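Local coordinates for esterase family protein (Staphylococcus aureus, PDB 7L0A) that probably hydrolyses S-formylglutathione to formate and glutathione, as a serine esterase of the esterase D family with an alpha/beta-hydrolase fold, at residues Ser57-Glu60 against Thr61-Met64; Val155-Ala158 against Gln159-Met162; His242-Ala245 against Tyr246-Gln249. All coordinates share one frame; numbering follows the deposited sequence.

Contact 1 (Ser57-Glu60 against Thr61-Met64); sequences SSDE and TTYM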
ATOM      1  N   SER B  57      15.117 -17.696   4.632  1.00 16.58           N
ATOM      2  CA  SER B  57      14.635 -18.463   3.502  1.00 17.54           C
ATOM      3  C   SER B  57      13.332 -17.923   2.970  1.00 19.05           C
ATOM      4  O   SER B  57      12.663 -18.598   2.186  1.00 23.82           O
ATOM      5  CB  SER B  57      14.479 -19.931   3.897  1.00 22.02           C
ATOM      6  OG  SER B  57      15.770 -20.458   4.175  1.00 27.12           O
ATOM      7  N   SER B  58      12.979 -16.710   3.358  1.00 16.74           N
ATOM      8  CA  SER B  58      11.699 -16.099   3.088  1.00 14.98           C
ATOM      9  C   SER B  58      11.864 -14.710   2.485  1.00 15.74           C
ATOM     10  O   SER B  58      12.946 -14.107   2.456  1.00 18.87           O
ATOM     11  CB  SER B  58      10.869 -15.995   4.375  1.00 16.46           C
ATOM     12  OG  SER B  58      10.603 -17.278   4.883  1.00 17.21           O
ATOM     13  N   ASP B  59      10.740 -14.173   2.036  1.00 15.52           N
ATOM     14  CA  ASP B  59      10.610 -12.787   1.614  1.00 16.93           C
ATOM     15  C   ASP B  59       9.252 -12.280   2.115  1.00 16.01           C
ATOM     16  O   ASP B  59       8.605 -12.905   2.966  1.00 15.67           O
ATOM     17  CB  ASP B  59      10.800 -12.677   0.093  1.00 16.87           C
ATOM     18  CG  ASP B  59       9.704 -13.348  -0.708  1.00 16.10           C
ATOM     19  OD1 ASP B  59       8.584 -13.580  -0.201  1.00 18.07           O
ATOM     20  OD2 ASP B  59       9.977 -13.671  -1.902  1.00 20.47           O
ATOM     21  N   GLU B  60       8.841 -11.111   1.631  1.00 14.74           N
ATOM     22  CA  GLU B  60       7.646 -10.441   2.116  1.00 12.91           C
ATOM     23  C   GLU B  60       6.348 -11.182   1.770  1.00 13.88           C
ATOM     24  O   GLU B  60       5.280 -10.766   2.250  1.00 16.12           O
ATOM     25  CB  GLU B  60       7.589  -9.003   1.563  1.00 17.83           C
ATOM     26  CG  GLU B  60       7.055  -8.905   0.112  1.00 17.15           C
ATOM     27  CD  GLU B  60       8.078  -9.214  -0.960  1.00 18.92           C
ATOM     28  OE1 GLU B  60       9.264  -9.436  -0.621  1.00 17.88           O
ATOM     29  OE2 GLU B  60       7.688  -9.229  -2.180  1.00 19.54           O
ATOM     30  N   THR B  61       6.423 -12.237   0.966  1.00 13.90           N
ATOM     31  CA  THR B  61       5.254 -13.019   0.584  1.00 13.76           C
ATOM     32  C   THR B  61       5.130 -14.354   1.318  1.00 15.52           C
ATOM     33  O   THR B  61       4.071 -14.999   1.235  1.00 14.41           O
ATOM     34  CB  THR B  61       5.216 -13.315  -0.941  1.00 14.10           C
ATOM     35  OG1 THR B  61       6.181 -14.306  -1.299  1.00 15.31           O
ATOM     36  CG2 THR B  61       5.378 -12.061  -1.772  1.00 17.79           C
ATOM     37  N   THR B  62       6.157 -14.793   2.051  1.00 14.58           N
ATOM     38  CA  THR B  62       6.183 -16.185   2.488  1.00 12.49           C
ATOM     39  C   THR B  62       5.175 -16.452   3.597  1.00 13.38           C
ATOM     40  O   THR B  62       4.550 -17.518   3.618  1.00 15.18           O
ATOM     41  CB  THR B  62       7.594 -16.562   2.943  1.00 16.69           C
ATOM     42  OG1 THR B  62       8.532 -16.122   1.952  1.00 15.24           O
ATOM     43  CG2 THR B  62       7.687 -18.038   3.150  1.00 16.05           C
ATOM     44  N   TYR B  63       5.031 -15.537   4.556  1.00 12.83           N
ATOM     45  CA  TYR B  63       4.039 -15.749   5.597  1.00 16.24           C
ATOM     46  C   TYR B  63       2.649 -15.836   4.988  1.00 15.74           C
ATOM     47  O   TYR B  63       1.849 -16.687   5.390  1.00 16.18           O
ATOM     48  CB  TYR B  63       4.081 -14.644   6.662  1.00 17.30           C
ATOM     49  CG  TYR B  63       4.761 -15.050   7.953  1.00 13.19           C
ATOM     50  CD1 TYR B  63       4.112 -15.861   8.867  1.00 13.83           C
ATOM     51  CD2 TYR B  63       6.039 -14.640   8.239  1.00 15.03           C
ATOM     52  CE1 TYR B  63       4.732 -16.250  10.064  1.00 16.97           C
ATOM     53  CE2 TYR B  63       6.655 -14.994   9.425  1.00 16.37           C
ATOM     54  CZ  TYR B  63       5.997 -15.821  10.316  1.00 18.18           C
ATOM     55  OH  TYR B  63       6.598 -16.235  11.492  1.00 17.69           O
ATOM     56  N   MET B  64       2.354 -14.980   3.986  1.00 14.55           N
ATOM     57  CA  MET B  64       1.058 -15.051   3.327  1.00 15.67           C
ATOM     58  C   MET B  64       0.827 -16.414   2.701  1.00 14.01           C
ATOM     59  O   MET B  64      -0.277 -16.962   2.789  1.00 16.95           O
ATOM     60  CB  MET B  64       0.948 -13.977   2.251  1.00 16.41           C
ATOM     61  CG  MET B  64       0.973 -12.565   2.796  1.00 34.49           C
ATOM     62  SD  MET B  64      -0.414 -12.157   3.907  1.00 38.70           S
ATOM     63  CE  MET B  64      -1.846 -12.498   2.909  1.00 29.76           C
TER
HETATM   64  O   HOH W   1       6.709 -12.971   4.856  1.00 19.81           O
HETATM   65  O   HOH W   2       7.740 -13.765  -3.860  1.00 28.86           O
HETATM   66  O   HOH W   3       3.889 -12.359   3.946  1.00 18.77           O

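Contact 2 (Val155-Ala158 against Gln159-Met162); sequences VFEA and QNLM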
ATOM      1  N   VAL B 155      16.925 -16.964  17.062  1.00 16.96           N
ATOM      2  CA  VAL B 155      18.384 -16.937  17.202  1.00 16.95           C
ATOM      3  C   VAL B 155      18.747 -15.973  18.327  1.00 14.70           C
ATOM      4  O   VAL B 155      18.531 -14.762  18.217  1.00 19.19           O
ATOM      5  CB  VAL B 155      19.007 -16.505  15.869  1.00 17.69           C
ATOM      6  CG1 VAL B 155      20.486 -16.179  15.999  1.00 22.05           C
ATOM      7  CG2 VAL B 155      18.795 -17.566  14.783  1.00 20.31           C
ATOM      8  N   PHE B 156      19.269 -16.513  19.432  1.00 17.40           N
ATOM      9  CA  PHE B 156      19.646 -15.714  20.594  1.00 17.93           C
ATOM     10  C   PHE B 156      21.149 -15.635  20.831  1.00 18.21           C
ATOM     11  O   PHE B 156      21.597 -14.842  21.695  1.00 20.47           O
ATOM     12  CB  PHE B 156      19.000 -16.267  21.885  1.00 19.53           C
ATOM     13  CG  PHE B 156      17.482 -16.121  21.962  1.00 16.81           C
ATOM     14  CD1 PHE B 156      16.887 -14.876  21.999  1.00 18.52           C
ATOM     15  CD2 PHE B 156      16.669 -17.254  22.043  1.00 17.54           C
ATOM     16  CE1 PHE B 156      15.489 -14.747  22.087  1.00 17.84           C
ATOM     17  CE2 PHE B 156      15.293 -17.128  22.139  1.00 17.30           C
ATOM     18  CZ  PHE B 156      14.704 -15.879  22.148  1.00 18.60           C
ATOM     19  N   GLU B 157      21.924 -16.484  20.164  1.00 20.48           N
ATOM     20  CA  GLU B 157      23.332 -16.618  20.444  1.00 24.16           C
ATOM     21  C   GLU B 157      24.155 -16.446  19.185  1.00 20.36           C
ATOM     22  O   GLU B 157      23.770 -16.852  18.098  1.00 20.78           O
ATOM     23  CB  GLU B 157      23.688 -18.003  21.021  1.00 24.08           C
ATOM     24  CG  GLU B 157      22.778 -18.494  22.099  1.00 42.38           C
ATOM     25  CD  GLU B 157      23.444 -19.541  22.952  1.00 49.97           C
ATOM     26  OE1 GLU B 157      24.635 -19.840  22.703  1.00 59.67           O
ATOM     27  OE2 GLU B 157      22.787 -20.065  23.877  1.00 52.94           O
ATOM     28  N   ALA B 158      25.369 -15.931  19.384  1.00 18.14           N
ATOM     29  CA  ALA B 158      26.257 -15.689  18.254  1.00 21.29           C
ATOM     30  C   ALA B 158      26.571 -16.967  17.480  1.00 19.53           C
ATOM     31  O   ALA B 158      26.673 -16.949  16.244  1.00 26.72           O
ATOM     32  CB  ALA B 158      27.549 -15.052  18.775  1.00 22.74           C
ATOM     33  N   GLN B 159      26.773 -18.081  18.179  1.00 22.43           N
ATOM     34  CA  GLN B 159      27.166 -19.244  17.403  1.00 30.72           C
ATOM     35  C   GLN B 159      26.026 -19.745  16.524  1.00 33.05           C
ATOM     36  O   GLN B 159      26.278 -20.367  15.483  1.00 34.43           O
ATOM     37  CB  GLN B 159      27.656 -20.396  18.266  1.00 46.65           C
ATOM     38  CG  GLN B 159      28.473 -21.349  17.390  1.00 55.73           C
ATOM     39  CD  GLN B 159      28.646 -22.722  17.981  1.00 63.28           C
ATOM     40  OE1 GLN B 159      28.475 -22.918  19.188  1.00 52.14           O
ATOM     41  NE2 GLN B 159      28.986 -23.693  17.134  1.00 65.43           N
ATOM     42  N   ASN B 160      24.775 -19.448  16.892  1.00 23.24           N
ATOM     43  CA  ASN B 160      23.669 -19.832  16.022  1.00 24.18           C
ATOM     44  C   ASN B 160      23.851 -19.280  14.611  1.00 27.42           C
ATOM     45  O   ASN B 160      23.303 -19.834  13.644  1.00 25.18           O
ATOM     46  CB  ASN B 160      22.322 -19.314  16.530  1.00 24.51           C
ATOM     47  CG  ASN B 160      21.904 -19.883  17.850  1.00 23.27           C
ATOM     48  OD1 ASN B 160      21.080 -19.268  18.534  1.00 24.67           O
ATOM     49  ND2 ASN B 160      22.391 -21.071  18.192  1.00 26.18           N
ATOM     50  N   LEU B 161      24.562 -18.149  14.484  1.00 25.75           N
ATOM     51  CA  LEU B 161      24.603 -17.424  13.221  1.00 22.75           C
ATOM     52  C   LEU B 161      25.290 -18.234  12.140  1.00 28.03           C
ATOM     53  O   LEU B 161      25.002 -18.067  10.953  1.00 25.83           O
ATOM     54  CB  LEU B 161      25.333 -16.089  13.393  1.00 26.45           C
ATOM     55  CG  LEU B 161      24.685 -15.044  14.287  1.00 26.21           C
ATOM     56  CD1 LEU B 161      25.689 -13.944  14.610  1.00 32.77           C
ATOM     57  CD2 LEU B 161      23.470 -14.436  13.616  1.00 21.70           C
ATOM     58  N   MET B 162      26.224 -19.088  12.518  1.00 25.91           N
ATOM     59  CA  MET B 162      26.953 -19.871  11.535  1.00 32.23           C
ATOM     60  C   MET B 162      26.157 -21.051  11.009  1.00 28.16           C
ATOM     61  O   MET B 162      26.585 -21.669  10.032  1.00 40.16           O
ATOM     62  CB  MET B 162      28.273 -20.334  12.162  1.00 36.09           C
ATOM     63  CG  MET B 162      29.097 -19.172  12.691  1.00 37.39           C
ATOM     64  SD  MET B 162      29.768 -18.208  11.329  1.00 41.09           S
ATOM     65  CE  MET B 162      31.036 -19.366  10.773  1.00 45.47           C
TER
HETATM   66  O   HOH W   4      18.720 -19.437  19.940  1.00 22.33           O

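Contact 3 (His242-Ala245 against Tyr246-Gln249); sequences HDYA and YWDQ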
ATOM      1  N   HIS B 242      11.579 -26.384  12.783  1.00 18.79           N
ATOM      2  CA  HIS B 242      11.965 -25.078  12.255  1.00 21.12           C
ATOM      3  C   HIS B 242      11.352 -24.875  10.864  1.00 19.64           C
ATOM      4  O   HIS B 242      12.026 -24.871   9.839  1.00 19.94           O
ATOM      5  CB  HIS B 242      13.495 -24.988  12.229  1.00 21.12           C
ATOM      6  CG  HIS B 242      14.033 -23.603  12.131  1.00 17.65           C
ATOM      7  ND1 HIS B 242      14.299 -22.841  13.243  1.00 22.91           N
ATOM      8  CD2 HIS B 242      14.362 -22.844  11.060  1.00 19.20           C
ATOM      9  CE1 HIS B 242      14.765 -21.665  12.857  1.00 23.77           C
ATOM     10  NE2 HIS B 242      14.797 -21.636  11.539  1.00 21.91           N
ATOM     11  N   ASP B 243      10.032 -24.691  10.838  1.00 17.42           N
ATOM     12  CA  ASP B 243       9.318 -24.641   9.561  1.00 17.73           C
ATOM     13  C   ASP B 243       7.968 -23.954   9.746  1.00 15.93           C
ATOM     14  O   ASP B 243       7.538 -23.654  10.871  1.00 16.99           O
ATOM     15  CB  ASP B 243       9.180 -26.043   8.955  1.00 20.72           C
ATOM     16  CG  ASP B 243       8.459 -27.013   9.860  1.00 23.67           C
ATOM     17  OD1 ASP B 243       7.427 -26.650  10.459  1.00 22.97           O
ATOM     18  OD2 ASP B 243       8.907 -28.171   9.954  1.00 31.88           O
ATOM     19  N   TYR B 244       7.287 -23.711   8.598  1.00 14.94           N
ATOM     20  CA  TYR B 244       6.052 -22.940   8.608  1.00 16.61           C
ATOM     21  C   TYR B 244       4.859 -23.749   9.072  1.00 13.84           C
ATOM     22  O   TYR B 244       3.814 -23.178   9.423  1.00 19.00           O
ATOM     23  CB  TYR B 244       5.807 -22.356   7.228  1.00 16.87           C
ATOM     24  CG  TYR B 244       6.508 -21.049   7.015  1.00 15.92           C
ATOM     25  CD1 TYR B 244       5.968 -19.870   7.530  1.00 14.78           C
ATOM     26  CD2 TYR B 244       7.699 -20.966   6.306  1.00 16.32           C
ATOM     27  CE1 TYR B 244       6.599 -18.649   7.354  1.00 14.72           C
ATOM     28  CE2 TYR B 244       8.347 -19.730   6.126  1.00 13.89           C
ATOM     29  CZ  TYR B 244       7.789 -18.600   6.624  1.00 13.70           C
ATOM     30  OH  TYR B 244       8.386 -17.387   6.434  1.00 17.20           O
ATOM     31  N   ALA B 245       4.962 -25.074   9.104  1.00 17.89           N
ATOM     32  CA  ALA B 245       3.913 -25.831   9.785  1.00 16.76           C
ATOM     33  C   ALA B 245       3.842 -25.427  11.252  1.00 17.89           C
ATOM     34  O   ALA B 245       2.752 -25.269  11.820  1.00 21.41           O
ATOM     35  CB  ALA B 245       4.173 -27.321   9.643  1.00 16.71           C
ATOM     36  N   TYR B 246       5.003 -25.207  11.883  1.00 16.92           N
ATOM     37  CA  TYR B 246       5.008 -24.697  13.243  1.00 20.22           C
ATOM     38  C   TYR B 246       4.687 -23.202  13.290  1.00 16.08           C
ATOM     39  O   TYR B 246       3.857 -22.777  14.102  1.00 17.80           O
ATOM     40  CB  TYR B 246       6.370 -24.971  13.921  1.00 15.90           C
ATOM     41  CG  TYR B 246       6.420 -24.425  15.325  1.00 19.34           C
ATOM     42  CD1 TYR B 246       5.748 -25.055  16.357  1.00 21.73           C
ATOM     43  CD2 TYR B 246       7.148 -23.261  15.632  1.00 18.77           C
ATOM     44  CE1 TYR B 246       5.778 -24.551  17.647  1.00 27.23           C
ATOM     45  CE2 TYR B 246       7.154 -22.757  16.902  1.00 22.08           C
ATOM     46  CZ  TYR B 246       6.476 -23.408  17.905  1.00 25.41           C
ATOM     47  OH  TYR B 246       6.471 -22.918  19.192  1.00 31.41           O
ATOM     48  N   TRP B 247       5.319 -22.374  12.435  1.00 15.66           N
ATOM     49  CA  TRP B 247       5.065 -20.940  12.532  1.00 16.55           C
ATOM     50  C   TRP B 247       3.616 -20.578  12.194  1.00 14.74           C
ATOM     51  O   TRP B 247       3.109 -19.587  12.725  1.00 15.55           O
ATOM     52  CB  TRP B 247       6.060 -20.129  11.661  1.00 17.84           C
ATOM     53  CG  TRP B 247       7.480 -20.407  12.133  1.00 14.44           C
ATOM     54  CD1 TRP B 247       7.883 -20.518  13.412  1.00 19.53           C
ATOM     55  CD2 TRP B 247       8.617 -20.709  11.317  1.00 13.92           C
ATOM     56  NE1 TRP B 247       9.217 -20.860  13.460  1.00 18.01           N
ATOM     57  CE2 TRP B 247       9.696 -20.960  12.187  1.00 15.94           C
ATOM     58  CE3 TRP B 247       8.843 -20.756   9.945  1.00 15.92           C
ATOM     59  CZ2 TRP B 247      10.954 -21.292  11.728  1.00 18.98           C
ATOM     60  CZ3 TRP B 247      10.074 -21.088   9.485  1.00 14.93           C
ATOM     61  CH2 TRP B 247      11.145 -21.338  10.382  1.00 18.25           C
ATOM     62  N   ASP B 248       2.900 -21.408  11.407  1.00 16.11           N
ATOM     63  CA  ASP B 248       1.478 -21.135  11.194  1.00 16.37           C
ATOM     64  C   ASP B 248       0.700 -21.256  12.504  1.00 14.05           C
ATOM     65  O   ASP B 248      -0.075 -20.361  12.871  1.00 17.09           O
ATOM     66  CB  ASP B 248       0.934 -22.102  10.145  1.00 13.98           C
ATOM     67  CG  ASP B 248      -0.538 -21.914   9.863  1.00 15.28           C
ATOM     68  OD1 ASP B 248      -1.034 -20.780   9.762  1.00 15.20           O
ATOM     69  OD2 ASP B 248      -1.233 -22.951   9.702  1.00 18.36           O
ATOM     70  N   GLN B 249       0.926 -22.346  13.234  1.00 16.62           N
ATOM     71  CA  GLN B 249       0.282 -22.552  14.523  1.00 15.98           C
ATOM     72  C   GLN B 249       0.688 -21.501  15.540  1.00 16.51           C
ATOM     73  O   GLN B 249      -0.147 -21.005  16.314  1.00 20.62           O
ATOM     74  CB  GLN B 249       0.655 -23.929  15.079  1.00 20.53           C
ATOM     75  CG  GLN B 249       0.250 -25.114  14.236  1.00 48.56           C
ATOM     76  CD  GLN B 249       0.822 -26.420  14.778  1.00 60.78           C
ATOM     77  OE1 GLN B 249       1.653 -27.060  14.132  1.00 58.84           O
ATOM     78  NE2 GLN B 249       0.387 -26.810  15.972  1.00 60.35           N
TER
HETATM   79  O   HOH W   5       0.209 -25.761  10.947  1.00 33.04           O

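Contact 1 (Ser57-Glu60 against Thr61-Met64)
D59 bends its carboxylate forward onto T61, two residues on, and the two side chains slant across one another with the single oxygen D59 OD1 at the junction. That oxygen takes two bonds from the same threonine. The hydroxyl T61 OG1 donates to D59 OD1 at 2.7 Å on the syn side of the carboxylate, while the amide T61 N reaches D59 OD1 at 2.8 Å from the anti side, tilted 33° out of the carboxylate plane. CG of D59 stands between its own backbone N and carbonyl carbon (chi1 67°), the setting that folds the acid over the turn. The other oxygen, D59 OD2, is joined to T61 OG1 through water 2, and R65 adds a further hydrogen bond to that hydroxyl.

T62 answers in the reverse direction. Its OG1, set beside its own backbone N, accepts from D59 N at 2.9 Å along a nearly straight N-H line (171°). D59 and T62 thereby form a capping box, in which the D59 carboxylate caps the first turn, here through T61 N; it closes the turn that leads from the loop after strand 49-53 into helix 62-66. A separate backbone bond runs from T62 N to D59 O at 3.2 Å. Waters 1 and 3 carry the bonding on, linking D59 O to Y63 N and E60 O to M64 N.

E60 lies alongside T61, both side chains heading the same way, and its bend at chi2 brings E60 OE2 to 3.7 Å from the methyl T61 CG2. On the T62 side, the methyl T62 CG2 packs 3.5 Å from S58 OG, a hydroxyl that is hydrogen-bonded to Y244 of helix 244-259.

Contact 2 (Val155-Ala158 against Gln159-Met162)
N160 folds its amide back toward the backbone of F156 and E157, and the polar contacts centre on its oxygen. N160 OD1 accepts two weak bonds, from E157 N at 3.3 Å and from F156 N at 3.4 Å; water 4 bridges F156 N and N160 OD1 as well. The amide nitrogen N160 ND2 donates to the carboxylate of D218, so both ends have partners, which favours this orientation of the amide. Within the backbone, N160 N makes a weak bond to E157 O with an N-H angle of only 129°. Residues 159-162 have helical backbone angles, but the bonds here run to the third residue back, not the fourth, as from L161 N to A158 O at 3.0 Å.

The apolar contacts lie on V155. Placing CG1 anti to the backbone N (chi1 168°) brings V155 CG1 to 3.7 Å from N160 CB, the two side chains running antiparallel past each other. The same methyl lies 4.2 Å from L161 CD2.

This turn belongs to the loop between strand 148-152 and helix 168-177, where V155 also borders the predicted nucleophile S129. V155 and L161 both rest on M130 of helix 130-141, F156 stacks on F222 of helix 216-228, and L161 also touches I174 of helix 168-177.

Contact 3 (His242-Ala245 against Tyr246-Gln249)
H242, the predicted histidine of the S129-D213-H242 charge relay, stands just ahead of helix 244-259 in this alpha/beta-hydrolase fold, where it meets W247 in an aromatic cluster completed by Y244. Both stacks are T-shaped, with the indole edge directed at a ring face. The six-membered ring of W247 lies 5.0 Å from the H242 ring between centroids, the planes at 83°, and W247 CZ2 sits over the centre of the imidazole. Against Y244 the planes stand at 89°, and W247 CE3 rides over the middle of the phenol ring. One indole thus meets two ring faces with different parts of its rim. H242 ND1 is hydrogen-bonded to D213, whereas W247 NE1 is held by S153 and the hydroxyl of Y244 by S58.

D243 is the N-cap of the helix. A chi1 of 58° swings its carboxylate over the helix start, where D243 OD1 accepts from Y246 N at 3.2 Å, met nearly head-on to the C-O bond. The next turn is regular: D248 N donates to Y244 O at 2.8 Å, and the carboxylate of D248 is bound by Y72 and S68.

D243 O meets W247 twice. It accepts from the backbone amide W247 N at 3.0 Å in the carbonyl plane, and it also lies over one face of the indole, displaced from the ring centre, with W247 CD2 3.2 Å from D243 O.

Contacts 1 and 3 touch directly: S58 OG and Y244 OH are 2.7 Å apart, a probable hydrogen bond, and T62 CG2 packs 3.4 Å from the same Y244 OH, joining the start of helix 62-66 to that of helix 244-259. Contact 2 touches neither; its nearest atoms are about 6 Å from contact 3 and about 11 Å from contact 1. All three approach the predicted active site. H242 belongs to it, while the side chain of V155 is about 4 Å and that of S58 about 8 Å from that of S129. A magnesium ion lies about 3 Å from the S58 side chain, and the Y244 side chain is about 4 Å from bound magnesium.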